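Local coordinates for phosphatidylglycerophosphatase and protein-tyrosine phosphatase 1 (Mus musculus, PDB 3RGO) that dephosphorylates phosphatidylglycerophosphate to phosphatidylglycerol, a step on the way to cardiolipin in mitochondria, at residues S62-D65 and P70-A73; F81-Q86 and L111-N116; T8-A13 and E27-V32. One frame throughout, in Å; residues are numbered along the deposited sequence.

Contact 1. Residues S62-D65 and P70-A73; sequences STVD and PTLA. With SO4 (sulfate ion), chain C.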
# COMPACT_ATOMS: atom_id res chain seq x y z
N SER A 62 -8.19 -1.42 -7.40
CA SER A 62 -9.19 -0.37 -7.47
C SER A 62 -9.93 -0.27 -6.14
O SER A 62 -10.18 -1.28 -5.48
CB SER A 62 -10.19 -0.64 -8.60
OG SER A 62 -9.59 -0.42 -9.87
N THR A 63 -10.26 0.96 -5.74
CA THR A 63 -11.13 1.15 -4.59
C THR A 63 -12.56 0.90 -5.04
O THR A 63 -12.88 1.07 -6.22
CB THR A 63 -11.06 2.58 -4.04
OG1 THR A 63 -11.35 3.51 -5.10
CG2 THR A 63 -9.68 2.88 -3.48
N VAL A 64 -13.41 0.49 -4.11
CA VAL A 64 -14.83 0.44 -4.37
C VAL A 64 -15.29 1.88 -4.50
O VAL A 64 -15.19 2.66 -3.56
CB VAL A 64 -15.60 -0.24 -3.23
CG1 VAL A 64 -17.10 -0.25 -3.52
CG2 VAL A 64 -15.09 -1.66 -3.02
N ASP A 65 -15.77 2.25 -5.69
CA ASP A 65 -16.15 3.62 -5.99
C ASP A 65 -16.77 4.34 -4.78
O ASP A 65 -17.63 3.80 -4.10
CB ASP A 65 -17.13 3.66 -7.17
CG ASP A 65 -17.29 5.06 -7.74
OD1 ASP A 65 -18.42 5.42 -8.12
OD2 ASP A 65 -16.28 5.79 -7.79
N PRO A 70 -10.41 -0.57 -1.29
CA PRO A 70 -10.76 -1.75 -2.09
C PRO A 70 -11.74 -2.63 -1.33
O PRO A 70 -12.13 -2.31 -0.21
CB PRO A 70 -9.42 -2.50 -2.22
CG PRO A 70 -8.37 -1.47 -1.95
CD PRO A 70 -8.97 -0.50 -0.98
N THR A 71 -12.15 -3.73 -1.95
CA THR A 71 -12.92 -4.73 -1.24
C THR A 71 -12.00 -5.38 -0.22
O THR A 71 -10.78 -5.23 -0.29
CB THR A 71 -13.43 -5.82 -2.18
OG1 THR A 71 -12.32 -6.36 -2.92
CG2 THR A 71 -14.46 -5.26 -3.15
N LEU A 72 -12.59 -6.09 0.73
CA LEU A 72 -11.81 -6.89 1.67
C LEU A 72 -10.86 -7.80 0.90
O LEU A 72 -9.69 -7.92 1.25
CB LEU A 72 -12.75 -7.75 2.52
CG LEU A 72 -13.05 -7.34 3.97
CD1 LEU A 72 -12.34 -6.06 4.36
CD2 LEU A 72 -14.56 -7.24 4.21
N ALA A 73 -11.38 -8.42 -0.15
CA ALA A 73 -10.63 -9.38 -0.94
C ALA A 73 -9.38 -8.75 -1.56
O ALA A 73 -8.32 -9.38 -1.62
CB ALA A 73 -11.51 -9.99 -2.03
S SO4 C . -12.91 6.60 -4.34
O1 SO4 C . -13.16 5.20 -4.02
O2 SO4 C . -12.87 7.39 -3.11
O3 SO4 C . -11.63 6.72 -5.04
O4 SO4 C . -13.98 7.10 -5.21
O HOH W 1 -11.74 -3.64 -4.91
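Pro70 packs its backbone and ring against Ser62 and Thr63 in the loop between strand 57-61 and helix 72-88 of a dual-specificity phosphatase catalytic domain, closing a short turn beside the active site. Here the two segments pack most closely: the CA atoms of Thr63 and Pro70 lie 3.8 Å apart, and Pro70 CA makes a CH-O contact of 3.5 Å to Ser62 O. Proline suits the place, since its buried ring, resting on Met106 of helix 102-115, needs no hydrogen-bond partner for its nitrogen.

The outer side is looser. Val64 sends CG2 across Thr71 at about a right angle, and the two CG2 methyls meet at 3.7 Å at the solvent-exposed margin. A water bridges the segments, giving a proton to Ser62 O (2.9 Å) and accepting one from Thr71 N (3.0 Å). Thr71 is the N-cap of helix 72-88: its short side chain lets OG1 take the N-H of Asn74.

Thr63 faces the other way, its side chain about 6 Å from that of Cys96, the predicted phosphocysteine nucleophile that opens the CX5R P-loop. A sulfate, probably from the crystallisation liquor, is hydrogen-bonded to Arg102 NE of that loop and to Met66 N and Gly68 N. Thr63 OG1, turned between its backbone N and carbonyl carbon (chi1 55°), points at this sulfate; its one proton could go to sulfate O1, at 2.7 Å, or to Asn36 OD1.

Contact 2. Residues F81-Q86 and L111-N116; sequences FALKYQ and LIQVHN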
# COMPACT_ATOMS: atom_id res chain seq x y z
N PHE A 81 0.51 -9.53 -1.22
CA PHE A 81 1.51 -9.05 -2.16
C PHE A 81 2.70 -8.46 -1.41
O PHE A 81 3.85 -8.77 -1.71
CB PHE A 81 0.91 -8.01 -3.10
CG PHE A 81 1.83 -7.55 -4.21
CD1 PHE A 81 1.99 -8.31 -5.36
CD2 PHE A 81 2.50 -6.34 -4.11
CE1 PHE A 81 2.82 -7.88 -6.38
CE2 PHE A 81 3.33 -5.90 -5.13
CZ PHE A 81 3.49 -6.67 -6.27
N ALA A 82 2.41 -7.63 -0.41
CA ALA A 82 3.47 -7.05 0.42
C ALA A 82 4.24 -8.14 1.16
O ALA A 82 5.46 -8.07 1.27
CB ALA A 82 2.88 -6.05 1.41
N LEU A 83 3.52 -9.14 1.65
CA LEU A 83 4.14 -10.22 2.42
C LEU A 83 5.00 -11.10 1.53
O LEU A 83 6.03 -11.62 1.96
CB LEU A 83 3.07 -11.04 3.14
CG LEU A 83 2.27 -10.30 4.21
CD1 LEU A 83 1.20 -11.20 4.81
CD2 LEU A 83 3.19 -9.77 5.30
N LYS A 84 4.57 -11.27 0.29
CA LYS A 84 5.36 -11.95 -0.72
C LYS A 84 6.75 -11.34 -0.79
O LYS A 84 7.76 -12.05 -0.76
CB LYS A 84 4.68 -11.84 -2.09
CG LYS A 84 5.53 -12.26 -3.27
CD LYS A 84 4.83 -11.95 -4.59
CE LYS A 84 5.66 -12.36 -5.79
NZ LYS A 84 4.92 -12.15 -7.06
N TYR A 85 6.82 -10.02 -0.86
CA TYR A 85 8.11 -9.34 -0.95
C TYR A 85 8.85 -9.24 0.38
O TYR A 85 10.08 -9.23 0.41
CB TYR A 85 7.98 -7.99 -1.67
CG TYR A 85 7.87 -8.18 -3.16
CD1 TYR A 85 9.00 -8.46 -3.92
CD2 TYR A 85 6.64 -8.16 -3.80
CE1 TYR A 85 8.91 -8.67 -5.28
CE2 TYR A 85 6.54 -8.37 -5.16
CZ TYR A 85 7.67 -8.63 -5.89
OH TYR A 85 7.58 -8.84 -7.25
N GLN A 86 8.11 -9.20 1.49
CA GLN A 86 8.74 -9.27 2.80
C GLN A 86 9.55 -10.56 2.96
O GLN A 86 10.64 -10.55 3.53
CB GLN A 86 7.70 -9.18 3.93
CG GLN A 86 8.32 -9.32 5.31
CD GLN A 86 7.29 -9.43 6.41
OE1 GLN A 86 6.72 -8.43 6.85
NE2 GLN A 86 7.05 -10.65 6.88
N LEU A 111 -0.20 -3.29 8.14
CA LEU A 111 0.26 -3.21 9.53
C LEU A 111 -0.67 -3.95 10.49
O LEU A 111 -0.21 -4.60 11.44
CB LEU A 111 0.41 -1.75 9.95
CG LEU A 111 1.51 -0.97 9.23
CD1 LEU A 111 1.45 0.51 9.61
CD2 LEU A 111 2.89 -1.55 9.54
N ILE A 112 -1.97 -3.84 10.26
CA ILE A 112 -2.93 -4.57 11.08
C ILE A 112 -2.62 -6.06 11.07
O ILE A 112 -2.55 -6.69 12.12
CB ILE A 112 -4.38 -4.33 10.61
CG1 ILE A 112 -4.80 -2.89 10.93
CG2 ILE A 112 -5.33 -5.33 11.26
CD1 ILE A 112 -6.13 -2.48 10.33
N GLN A 113 -2.43 -6.61 9.88
CA GLN A 113 -2.19 -8.03 9.75
C GLN A 113 -0.83 -8.42 10.31
O GLN A 113 -0.72 -9.38 11.07
CB GLN A 113 -2.29 -8.47 8.28
CG GLN A 113 -1.81 -9.90 8.06
CD GLN A 113 -2.41 -10.53 6.83
OE1 GLN A 113 -3.42 -10.06 6.31
NE2 GLN A 113 -1.79 -11.61 6.36
N VAL A 114 0.20 -7.66 9.95
CA VAL A 114 1.56 -7.95 10.39
C VAL A 114 1.71 -7.90 11.91
O VAL A 114 2.40 -8.74 12.50
CB VAL A 114 2.58 -6.99 9.74
CG1 VAL A 114 3.96 -7.13 10.39
CG2 VAL A 114 2.66 -7.25 8.24
N HIS A 115 1.07 -6.93 12.55
CA HIS A 115 1.27 -6.72 13.99
C HIS A 115 0.10 -7.16 14.86
O HIS A 115 0.17 -7.09 16.09
CB HIS A 115 1.60 -5.26 14.26
CG HIS A 115 2.84 -4.78 13.58
ND1 HIS A 115 4.10 -5.15 14.00
CD2 HIS A 115 3.02 -3.95 12.53
CE1 HIS A 115 5.00 -4.57 13.22
NE2 HIS A 115 4.37 -3.84 12.32
N ASN A 116 -0.97 -7.63 14.23
CA ASN A 116 -2.21 -7.83 14.95
C ASN A 116 -2.55 -6.56 15.75
O ASN A 116 -2.83 -6.62 16.94
CB ASN A 116 -2.12 -9.04 15.89
CG ASN A 116 -3.41 -9.32 16.61
OD1 ASN A 116 -4.50 -9.11 16.07
ND2 ASN A 116 -3.31 -9.79 17.86
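Leu83 and Val114 mark the closest backbone approach of helices 72-88 and 102-115, whose short segments cross at -51° with axes 11.6 Å apart and CA atoms of this pair 8.7 Å apart. Both belong to the helical layer packed beside the central sheet of the dual-specificity phosphatase fold. At such a spacing the backbones do not touch, and the helices meet through side chains alone.

Leu83 carries the contact, its two methyls divided between two partners. CG stands anti to the carbonyl carbon (chi1 -65°), which directs the forked end at the other helix. CD2 meets Val114 CG2 at 3.9 Å, an apolar contact in which the two side chains lie alongside each other, pointing in opposed directions. CD1 lies beside the end of Gln113, whose extended chain reaches back toward helix 72-88, set at a slant to Leu83. A branched leucine suits this position because it can meet two partners at once, whereas the compact valine opposite needs only one methyl to meet it. Gln113 serves as a long, partly exposed arm with an aliphatic stem that can pack and a polar end. Gln86, one turn beyond Leu83, skirts the exposed margin near Val114 CG2. No hydrogen bond crosses the contact, so the match is one of shape at the protein surface.

Around it, Gln113 also lies on Val79 and Gln80, earlier in helix 72-88, and on Phe146 and Ile150 of helix 137-154. Deeper in, Leu111 and Ile112 pack on helix 119-129, while Lys84 NZ forms a salt bridge, and Tyr85 OH a hydrogen bond, with Glu57 OE1 at the start of strand 57-61.

Contact 3. Residues T8-A13 and E27-V32; sequences TVLLGA and ENVRGV
Two strands of the central mixed sheet of the phosphatase fold, 9-12 and 29-35, meet here through their side chains: strand 91-95 runs between them, parallel to both, so they share no backbone hydrogen bond. The nearest CA atoms, those of Leu10 and Glu27, are 8.6 Å apart, and the backbone of Leu10 is instead bonded to Val92 and Val94 of the intervening strand.

Leu10 spans the distance. Its CB points toward the other segment, and from there CD1 and CD2 go different ways. CD1 reaches Val29 CG2 at 4.0 Å, the side chains crossing obliquely in a buried apolar contact. A beta-branched valine fits a strand and offers a methyl here, while leucine is long enough to reach over the middle strand, where it also touches Cys91.

CD2 rests against Glu27, which precedes strand 29-35. The glutamate chain bends at its second torsion (chi2 -67°) and curls round the methyl: CB and CG each lie 4.1 Å from CD2, and the carboxylate carbon CD is 4.0 Å away. The aliphatic part thus gives leucine an apolar wall, while the acid end finds its polar partners in the first strand. OE2 is hydrogen-bonded to Tyr2 OH, and OE1 forms a salt bridge with Arg4 NH2. These two bonds fix the carboxylate at the end of its bent chain and probably favour its ionised form, so a charge beside a buried leucine is compensated. Glutamate suits the place because it serves both needs, tying the residue ahead of strand 29-35 to strand 2-4 while packing on strand 9-12. Its OE1, besides binding Arg4, lies 3.9 Å from Leu10 CD2.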
# COMPACT_ATOMS: atom_id res chain seq x y z
N THR A 8 9.93 -3.38 4.71
CA THR A 8 9.30 -3.82 3.46
C THR A 8 8.56 -2.69 2.74
O THR A 8 8.77 -2.45 1.55
CB THR A 8 8.28 -4.97 3.70
OG1 THR A 8 8.94 -6.10 4.28
CG2 THR A 8 7.63 -5.40 2.39
N VAL A 9 7.69 -2.01 3.46
CA VAL A 9 6.74 -1.10 2.83
C VAL A 9 7.17 0.36 2.82
O VAL A 9 7.69 0.88 3.81
CB VAL A 9 5.35 -1.21 3.49
CG1 VAL A 9 4.43 -0.08 3.02
CG2 VAL A 9 4.75 -2.58 3.19
N LEU A 10 6.97 1.01 1.68
CA LEU A 10 7.05 2.46 1.59
C LEU A 10 5.71 3.01 1.13
O LEU A 10 4.99 2.37 0.36
CB LEU A 10 8.16 2.89 0.63
CG LEU A 10 9.55 2.32 0.93
CD1 LEU A 10 9.82 1.08 0.09
CD2 LEU A 10 10.62 3.38 0.70
N LEU A 11 5.37 4.19 1.63
CA LEU A 11 4.12 4.87 1.30
C LEU A 11 4.46 6.26 0.76
O LEU A 11 5.16 7.03 1.41
CB LEU A 11 3.24 4.99 2.54
CG LEU A 11 2.02 5.91 2.45
CD1 LEU A 11 0.99 5.38 1.46
CD2 LEU A 11 1.40 6.13 3.82
N GLY A 12 3.96 6.59 -0.43
CA GLY A 12 4.25 7.88 -1.03
C GLY A 12 3.31 8.31 -2.14
O GLY A 12 2.38 7.58 -2.51
N ALA A 13 3.54 9.50 -2.68
CA ALA A 13 2.77 9.99 -3.82
C ALA A 13 3.10 9.15 -5.05
O ALA A 13 4.07 8.38 -5.05
CB ALA A 13 3.07 11.46 -4.07
N GLU A 27 16.07 1.97 -2.45
CA GLU A 27 15.02 1.51 -1.54
C GLU A 27 14.69 0.04 -1.73
O GLU A 27 13.79 -0.49 -1.07
CB GLU A 27 13.76 2.36 -1.71
CG GLU A 27 13.98 3.86 -1.63
CD GLU A 27 14.39 4.32 -0.24
OE1 GLU A 27 14.48 3.48 0.67
OE2 GLU A 27 14.63 5.54 -0.08
N ASN A 28 15.40 -0.61 -2.65
CA ASN A 28 15.21 -2.04 -2.95
C ASN A 28 13.78 -2.39 -3.36
O ASN A 28 13.33 -3.52 -3.15
CB ASN A 28 15.66 -2.91 -1.76
CG ASN A 28 15.91 -4.35 -2.17
OD1 ASN A 28 16.04 -5.24 -1.32
ND2 ASN A 28 15.99 -4.60 -3.47
N VAL A 29 13.08 -1.43 -3.95
CA VAL A 29 11.71 -1.66 -4.40
C VAL A 29 11.67 -2.67 -5.54
O VAL A 29 12.23 -2.44 -6.61
CB VAL A 29 11.05 -0.35 -4.88
CG1 VAL A 29 9.73 -0.64 -5.57
CG2 VAL A 29 10.85 0.61 -3.71
N ARG A 30 10.99 -3.79 -5.31
CA ARG A 30 10.81 -4.80 -6.35
C ARG A 30 9.34 -5.04 -6.62
O ARG A 30 8.98 -5.83 -7.49
CB ARG A 30 11.50 -6.11 -5.95
CG ARG A 30 13.01 -5.99 -5.88
CD ARG A 30 13.58 -5.65 -7.24
NE ARG A 30 14.83 -4.89 -7.12
CZ ARG A 30 16.01 -5.44 -6.90
NH1 ARG A 30 16.12 -6.76 -6.76
NH2 ARG A 30 17.10 -4.68 -6.81
N GLY A 31 8.48 -4.35 -5.87
CA GLY A 31 7.05 -4.48 -6.06
C GLY A 31 6.40 -3.12 -5.91
O GLY A 31 6.89 -2.26 -5.18
N VAL A 32 5.29 -2.92 -6.60
CA VAL A 32 4.56 -1.66 -6.48
C VAL A 32 3.07 -1.96 -6.45
O VAL A 32 2.57 -2.75 -7.25
CB VAL A 32 4.93 -0.66 -7.61
CG1 VAL A 32 4.71 -1.30 -8.97
CG2 VAL A 32 4.13 0.64 -7.48

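Overall arrangement
From the N terminus, contact 3 comes first: it closes a loop over helix 20-26 and links strands 9-12 and 29-35 over the intervening strand 91-95. Contact 1 follows, closing only the short turn that leads from strand 57-61 into helix 72-88. Contact 2 then joins that helix to helix 102-115, spanning strand 91-95. The three loops lie in series, none enclosing or crossing another. Contacts 1 and 2 share helix 72-88 but sit about 18 Å apart between centres. Contacts 2 and 3 touch, with Gln86 CB 3.3 Å from Thr8 OG1, joining helix 72-88 to the loop residue ahead of strand 9-12. Contacts 1 and 3 lie on opposite sides of the chain's centre.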